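Local coordinates for Ycf48-like protein (Thermosynechococcus elongatus, PDB 5OJ5) that binds the C-terminal extension of D1 and probably assists early photosystem II assembly and the replacement of photodamaged D1, at residues 155-165 / 174-185. Sequence-based numbering, arbitrary orientation.
Sequences AEMITNVGAIY and WQALVQEAIGVM
Ile164 meets Leu177 and Val178 together in a classic beta bulge, which pairs the third strand of one blade of this seven-bladed beta-propeller with its fourth strand, 175-178. Ile164 O accepts from both Leu177 N (2.8 Å) and Val178 N (3.1 Å), while Ile164 N returns a bond to a lone pair of Val178 O. On the face that carries Ile164 and Val178, Ile164 holds CG2 anti to its own N and CG1 anti to the carbonyl carbon (chi1 -55°); CG2 therefore meets Leu177 CD1, the two side chains crossing at about a right angle, and Ile164 CD1 runs out to Val178 CG2 (3.8 Å). Trp209 of the next blade touches all three residues. On the face of Tyr165 and Ala176, Tyr165 lays CD1 and CE1 along Ala176, Tyr165 CE1 reaching Ala176 CB at 3.6 Å, and a water at the ring edge links Tyr165 OH to Gln179 OE1. Just before strand 175-178, Trp174 packs against Tyr165 and Met157: Trp174 CE3 rests on Tyr165 CB, and in one of two conformers Met157, bent at chi3, sets CE over a face of the six-membered ring. Beyond the type I turn 159-162, residues 181-185 wrap the hairpin tip on their way to the next blade. Val161 O accepts a hydrogen bond from Ile182 N, Val161 CG2 abuts Ala181 CB, and Met185 N points almost straight down the carbonyl of Asn160, 3.1 Å from Asn160 O.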
ATOM      1  N   ALA A 155      -9.264   9.988  12.678  1.00  9.73           N
ATOM      2  CA  ALA A 155      -8.240   9.277  11.913  1.00  9.75           C
ATOM      3  C   ALA A 155      -7.593   8.254  12.830  1.00 10.22           C
ATOM      4  O   ALA A 155      -7.625   8.382  14.060  1.00 11.26           O
ATOM      5  CB  ALA A 155      -7.185  10.220  11.364  1.00 11.09           C
ATOM      6  N   GLU A 156      -6.985   7.243  12.228  1.00 10.29           N
ATOM      7  CA  GLU A 156      -6.171   6.279  12.957  1.00 10.62           C
ATOM      8  C   GLU A 156      -4.776   6.245  12.395  1.00  9.18           C
ATOM      9  O   GLU A 156      -4.573   6.387  11.204  1.00  9.81           O
ATOM     10  CB  GLU A 156      -6.772   4.950  12.941  1.00 17.38           C
ATOM     11  CG  GLU A 156      -7.166   4.359  11.754  1.00 22.49           C
ATOM     12  CD  GLU A 156      -8.124   3.195  12.038  1.00 27.15           C
ATOM     13  OE1 GLU A 156      -7.967   2.164  11.385  1.00 26.22           O
ATOM     14  OE2 GLU A 156      -9.015   3.261  12.934  1.00 28.61           O
ATOM     15  N   MET A 157      -3.812   6.063  13.290  0.65 10.13           N
ATOM     16  CA  MET A 157      -2.398   6.062  12.954  0.65  9.72           C
ATOM     17  C   MET A 157      -1.724   4.829  13.543  0.65  9.20           C
ATOM     18  O   MET A 157      -2.007   4.436  14.680  0.65 10.06           O
ATOM     19  CB  MET A 157      -1.756   7.352  13.553  0.65 10.76           C
ATOM     20  CG  MET A 157      -0.241   7.399  13.327  0.65 12.16           C
ATOM     21  SD  MET A 157       0.570   8.914  13.745  0.65 14.93           S
ATOM     22  CE  MET A 157       0.077   9.136  15.467  0.65 16.70           C
ATOM     23  N   ILE A 158      -0.825   4.240  12.774  1.00  9.44           N
ATOM     24  CA  ILE A 158      -0.018   3.122  13.253  1.00  9.32           C
ATOM     25  C   ILE A 158       1.437   3.507  13.081  1.00  8.96           C
ATOM     26  O   ILE A 158       1.836   4.007  12.013  1.00  9.54           O
ATOM     27  CB  ILE A 158      -0.335   1.806  12.510  1.00 10.63           C
ATOM     28  CG1 ILE A 158      -1.829   1.532  12.672  1.00 14.71           C
ATOM     29  CG2 ILE A 158       0.490   0.655  13.108  1.00 10.99           C
ATOM     30  CD1 ILE A 158      -2.259   0.128  12.278  1.00 15.12           C
ATOM     31  N   THR A 159       2.253   3.235  14.112  1.00  9.15           N
ATOM     32  CA  THR A 159       3.686   3.489  13.997  1.00  9.61           C
ATOM     33  C   THR A 159       4.409   2.324  13.373  1.00  9.96           C
ATOM     34  O   THR A 159       3.862   1.242  13.194  1.00 10.14           O
ATOM     35  CB  THR A 159       4.323   3.849  15.342  1.00 10.36           C
ATOM     36  OG1 THR A 159       4.456   2.662  16.118  1.00  9.82           O
ATOM     37  CG2 THR A 159       3.523   4.922  16.099  1.00 12.48           C
ATOM     38  N   ASN A 160       5.699   2.544  13.080  1.00 10.63           N
ATOM     39  CA  ASN A 160       6.508   1.512  12.448  1.00 11.08           C
ATOM     40  C   ASN A 160       6.685   0.265  13.304  1.00 10.54           C
ATOM     41  O   ASN A 160       7.032  -0.786  12.745  1.00 12.09           O
ATOM     42  CB  ASN A 160       7.851   2.063  11.985  1.00 14.02           C
ATOM     43  CG  ASN A 160       8.701   2.483  13.070  1.00 16.43           C
ATOM     44  OD1 ASN A 160       8.268   2.870  14.120  1.00 16.98           O
ATOM     45  ND2 ASN A 160       9.999   2.433  12.819  1.00 22.86           N
ATOM     46  N   VAL A 161       6.432   0.351  14.613  1.00  9.85           N
ATOM     47  CA  VAL A 161       6.511  -0.772  15.509  1.00 10.26           C
ATOM     48  C   VAL A 161       5.135  -1.180  16.013  1.00  9.87           C
ATOM     49  O   VAL A 161       5.010  -1.925  16.997  1.00 11.36           O
ATOM     50  CB  VAL A 161       7.500  -0.549  16.657  1.00 10.62           C
ATOM     51  CG1 VAL A 161       8.923  -0.434  16.079  1.00 11.12           C
ATOM     52  CG2 VAL A 161       7.128   0.653  17.499  1.00 11.57           C
ATOM     53  N   GLY A 162       4.065  -0.763  15.311  1.00 10.16           N
ATOM     54  CA  GLY A 162       2.756  -1.300  15.572  1.00 11.09           C
ATOM     55  C   GLY A 162       1.995  -0.660  16.704  1.00 10.89           C
ATOM     56  O   GLY A 162       0.949  -1.191  17.094  1.00 12.28           O
ATOM     57  N   ALA A 163       2.432   0.494  17.241  1.00 10.30           N
ATOM     58  CA  ALA A 163       1.569   1.197  18.193  1.00 10.52           C
ATOM     59  C   ALA A 163       0.441   1.862  17.411  1.00  9.66           C
ATOM     60  O   ALA A 163       0.656   2.360  16.303  1.00 10.79           O
ATOM     61  CB  ALA A 163       2.392   2.232  18.979  1.00 12.31           C
ATOM     62  N   ILE A 164      -0.776   1.776  17.943  1.00 10.70           N
ATOM     63  CA  ILE A 164      -1.978   2.196  17.233  1.00 11.10           C
ATOM     64  C   ILE A 164      -2.675   3.276  18.051  1.00 11.31           C
ATOM     65  O   ILE A 164      -2.920   3.088  19.249  1.00 11.88           O
ATOM     66  CB  ILE A 164      -2.946   1.020  17.005  1.00 12.17           C
ATOM     67  CG1 ILE A 164      -2.242  -0.127  16.289  1.00 12.31           C
ATOM     68  CG2 ILE A 164      -4.196   1.506  16.260  1.00 13.27           C
ATOM     69  CD1 ILE A 164      -3.141  -1.336  16.018  1.00 14.29           C
ATOM     70  N   TYR A 165      -2.999   4.391  17.405  1.00 11.55           N
ATOM     71  CA  TYR A 165      -3.641   5.544  18.024  1.00 12.91           C
ATOM     72  C   TYR A 165      -4.822   6.001  17.178  1.00 12.77           C
ATOM     73  O   TYR A 165      -4.831   5.841  15.958  1.00 14.37           O
ATOM     74  CB  TYR A 165      -2.663   6.712  18.124  1.00 13.59           C
ATOM     75  CG  TYR A 165      -1.504   6.384  19.002  1.00 13.99           C
ATOM     76  CD1 TYR A 165      -1.509   6.722  20.344  1.00 15.28           C
ATOM     77  CD2 TYR A 165      -0.397   5.694  18.480  1.00 16.17           C
ATOM     78  CE1 TYR A 165      -0.459   6.350  21.167  1.00 18.03           C
ATOM     79  CE2 TYR A 165       0.652   5.340  19.270  1.00 18.20           C
ATOM     80  CZ  TYR A 165       0.600   5.658  20.618  1.00 19.55           C
ATOM     81  OH  TYR A 165       1.662   5.300  21.388  1.00 26.57           O
ATOM     82  N   TRP A 174      -4.870  12.197  20.938  1.00 18.32           N
ATOM     83  CA  TRP A 174      -4.766  10.850  20.424  1.00 18.37           C
ATOM     84  C   TRP A 174      -4.984   9.887  21.577  1.00 20.47           C
ATOM     85  O   TRP A 174      -4.404  10.050  22.656  1.00 23.95           O
ATOM     86  CB  TRP A 174      -3.392  10.628  19.785  1.00 19.54           C
ATOM     87  CG  TRP A 174      -3.215  11.466  18.578  1.00 17.88           C
ATOM     88  CD1 TRP A 174      -2.832  12.786  18.528  1.00 19.36           C
ATOM     89  CD2 TRP A 174      -3.521  11.099  17.218  1.00 16.54           C
ATOM     90  NE1 TRP A 174      -2.823  13.238  17.238  1.00 18.57           N
ATOM     91  CE2 TRP A 174      -3.270  12.235  16.411  1.00 17.42           C
ATOM     92  CE3 TRP A 174      -3.993   9.919  16.605  1.00 15.48           C
ATOM     93  CZ2 TRP A 174      -3.454  12.224  15.033  1.00 17.20           C
ATOM     94  CZ3 TRP A 174      -4.177   9.906  15.221  1.00 15.56           C
ATOM     95  CH2 TRP A 174      -3.888  11.066  14.441  1.00 15.68           C
ATOM     96  N   GLN A 175      -5.805   8.889  21.352  1.00 17.16           N
ATOM     97  CA  GLN A 175      -6.014   7.812  22.310  1.00 16.98           C
ATOM     98  C   GLN A 175      -5.199   6.616  21.854  1.00 15.04           C
ATOM     99  O   GLN A 175      -5.264   6.221  20.693  1.00 13.95           O
ATOM    100  CB  GLN A 175      -7.497   7.442  22.339  1.00 20.97           C
ATOM    101  CG  GLN A 175      -7.831   6.052  22.981  1.00 28.46           C
ATOM    102  CD  GLN A 175      -9.304   5.686  22.802  1.00 34.46           C
ATOM    103  OE1 GLN A 175     -10.039   6.419  22.148  1.00 36.00           O
ATOM    104  NE2 GLN A 175      -9.709   4.513  23.298  1.00 37.52           N
ATOM    105  N   ALA A 176      -4.457   6.041  22.771  1.00 15.16           N
ATOM    106  CA  ALA A 176      -3.701   4.834  22.504  1.00 15.65           C
ATOM    107  C   ALA A 176      -4.630   3.638  22.506  1.00 15.71           C
ATOM    108  O   ALA A 176      -5.356   3.392  23.476  1.00 20.18           O
ATOM    109  CB  ALA A 176      -2.611   4.686  23.557  1.00 19.83           C
ATOM    110  N   LEU A 177      -4.655   2.911  21.414  1.00 13.60           N
ATOM    111  CA  LEU A 177      -5.375   1.656  21.317  1.00 13.83           C
ATOM    112  C   LEU A 177      -4.465   0.476  21.554  1.00 13.93           C
ATOM    113  O   LEU A 177      -4.884  -0.484  22.205  1.00 15.14           O
ATOM    114  CB  LEU A 177      -6.045   1.505  19.953  1.00 14.80           C
ATOM    115  CG  LEU A 177      -6.959   2.652  19.563  1.00 16.49           C
ATOM    116  CD1 LEU A 177      -7.539   2.351  18.203  1.00 17.45           C
ATOM    117  CD2 LEU A 177      -8.000   2.915  20.579  1.00 19.35           C
ATOM    118  N   VAL A 178      -3.229   0.549  21.059  1.00 13.36           N
ATOM    119  CA  VAL A 178      -2.231  -0.492  21.282  1.00 13.40           C
ATOM    120  C   VAL A 178      -0.924   0.214  21.584  1.00 13.01           C
ATOM    121  O   VAL A 178      -0.441   1.003  20.766  1.00 14.29           O
ATOM    122  CB  VAL A 178      -2.047  -1.415  20.057  1.00 14.19           C
ATOM    123  CG1 VAL A 178      -0.876  -2.387  20.264  1.00 15.25           C
ATOM    124  CG2 VAL A 178      -3.329  -2.176  19.754  1.00 16.27           C
ATOM    125  N   GLN A 179      -0.329  -0.092  22.748  1.00 14.19           N
ATOM    126  CA  GLN A 179       0.978   0.436  23.116  1.00 15.74           C
ATOM    127  C   GLN A 179       2.037  -0.638  23.199  1.00 14.67           C
ATOM    128  O   GLN A 179       3.213  -0.313  23.417  1.00 17.56           O
ATOM    129  CB  GLN A 179       0.903   1.117  24.491  1.00 19.33           C
ATOM    130  CG  GLN A 179       0.020   2.321  24.451  1.00 21.33           C
ATOM    131  CD  GLN A 179       0.065   3.128  25.719  1.00 25.97           C
ATOM    132  OE1 GLN A 179       1.015   3.852  25.957  1.00 28.99           O
ATOM    133  NE2 GLN A 179      -0.985   3.032  26.520  1.00 28.70           N
ATOM    134  N   GLU A 180       1.685  -1.905  22.990  1.00 13.49           N
ATOM    135  CA  GLU A 180       2.666  -2.997  23.078  1.00 13.65           C
ATOM    136  C   GLU A 180       3.299  -3.139  21.705  1.00 13.22           C
ATOM    137  O   GLU A 180       2.687  -3.682  20.771  1.00 13.88           O
ATOM    138  CB  GLU A 180       1.959  -4.284  23.506  1.00 17.65           C
ATOM    139  CG  GLU A 180       1.340  -4.220  24.849  1.00 27.76           C
ATOM    140  CD  GLU A 180      -0.159  -4.292  24.786  1.00 36.88           C
ATOM    141  OE1 GLU A 180      -0.728  -5.074  25.592  1.00 39.69           O
ATOM    142  OE2 GLU A 180      -0.750  -3.535  23.951  1.00 39.72           O
ATOM    143  N   ALA A 181       4.495  -2.590  21.554  1.00 12.58           N
ATOM    144  CA  ALA A 181       5.186  -2.591  20.266  1.00 12.25           C
ATOM    145  C   ALA A 181       5.616  -3.997  19.867  1.00 12.11           C
ATOM    146  O   ALA A 181       5.962  -4.821  20.721  1.00 13.68           O
ATOM    147  CB  ALA A 181       6.412  -1.681  20.388  1.00 14.11           C
ATOM    148  N   ILE A 182       5.691  -4.230  18.552  1.00 12.22           N
ATOM    149  CA  ILE A 182       5.971  -5.540  17.950  1.00 12.31           C
ATOM    150  C   ILE A 182       7.186  -5.566  17.024  1.00 14.50           C
ATOM    151  O   ILE A 182       7.298  -6.481  16.167  1.00 16.44           O
ATOM    152  CB  ILE A 182       4.744  -6.095  17.214  1.00 12.31           C
ATOM    153  CG1 ILE A 182       4.302  -5.167  16.069  1.00 12.39           C
ATOM    154  CG2 ILE A 182       3.632  -6.349  18.201  1.00 14.45           C
ATOM    155  CD1 ILE A 182       3.263  -5.824  15.126  1.00 13.36           C
ATOM    156  N   GLY A 183       8.108  -4.643  17.168  1.00 15.07           N
ATOM    157  CA  GLY A 183       9.252  -4.607  16.258  1.00 13.72           C
ATOM    158  C   GLY A 183       8.861  -4.003  14.932  1.00 11.31           C
ATOM    159  O   GLY A 183       7.686  -3.687  14.670  1.00 11.82           O
ATOM    160  N   VAL A 184       9.863  -3.728  14.111  1.00 11.29           N
ATOM    161  CA  VAL A 184       9.623  -2.984  12.871  1.00 11.48           C
ATOM    162  C   VAL A 184       8.944  -3.875  11.867  1.00 12.36           C
ATOM    163  O   VAL A 184       9.513  -4.843  11.401  1.00 17.75           O
ATOM    164  CB  VAL A 184      10.938  -2.393  12.333  1.00 14.38           C
ATOM    165  CG1 VAL A 184      10.654  -1.597  11.067  1.00 16.50           C
ATOM    166  CG2 VAL A 184      11.619  -1.456  13.371  1.00 16.75           C
ATOM    167  N   MET A 185       7.746  -3.535  11.485  1.00 11.19           N
ATOM    168  CA  MET A 185       6.965  -4.371  10.580  1.00 10.95           C
ATOM    169  C   MET A 185       7.546  -4.328   9.180  1.00 10.62           C
ATOM    170  O   MET A 185       7.881  -3.271   8.660  1.00 12.13           O
ATOM    171  CB  MET A 185       5.538  -3.784  10.545  1.00 13.09           C
ATOM    172  CG  MET A 185       4.823  -3.753  11.892  1.00 14.02           C
ATOM    173  SD  MET A 185       3.236  -2.972  11.917  1.00 14.66           S
ATOM    174  CE  MET A 185       3.644  -1.345  11.386  1.00 17.08           C
TER
HETATM  175  O   HOH W   1       1.868   5.459  23.956  1.00 35.86           O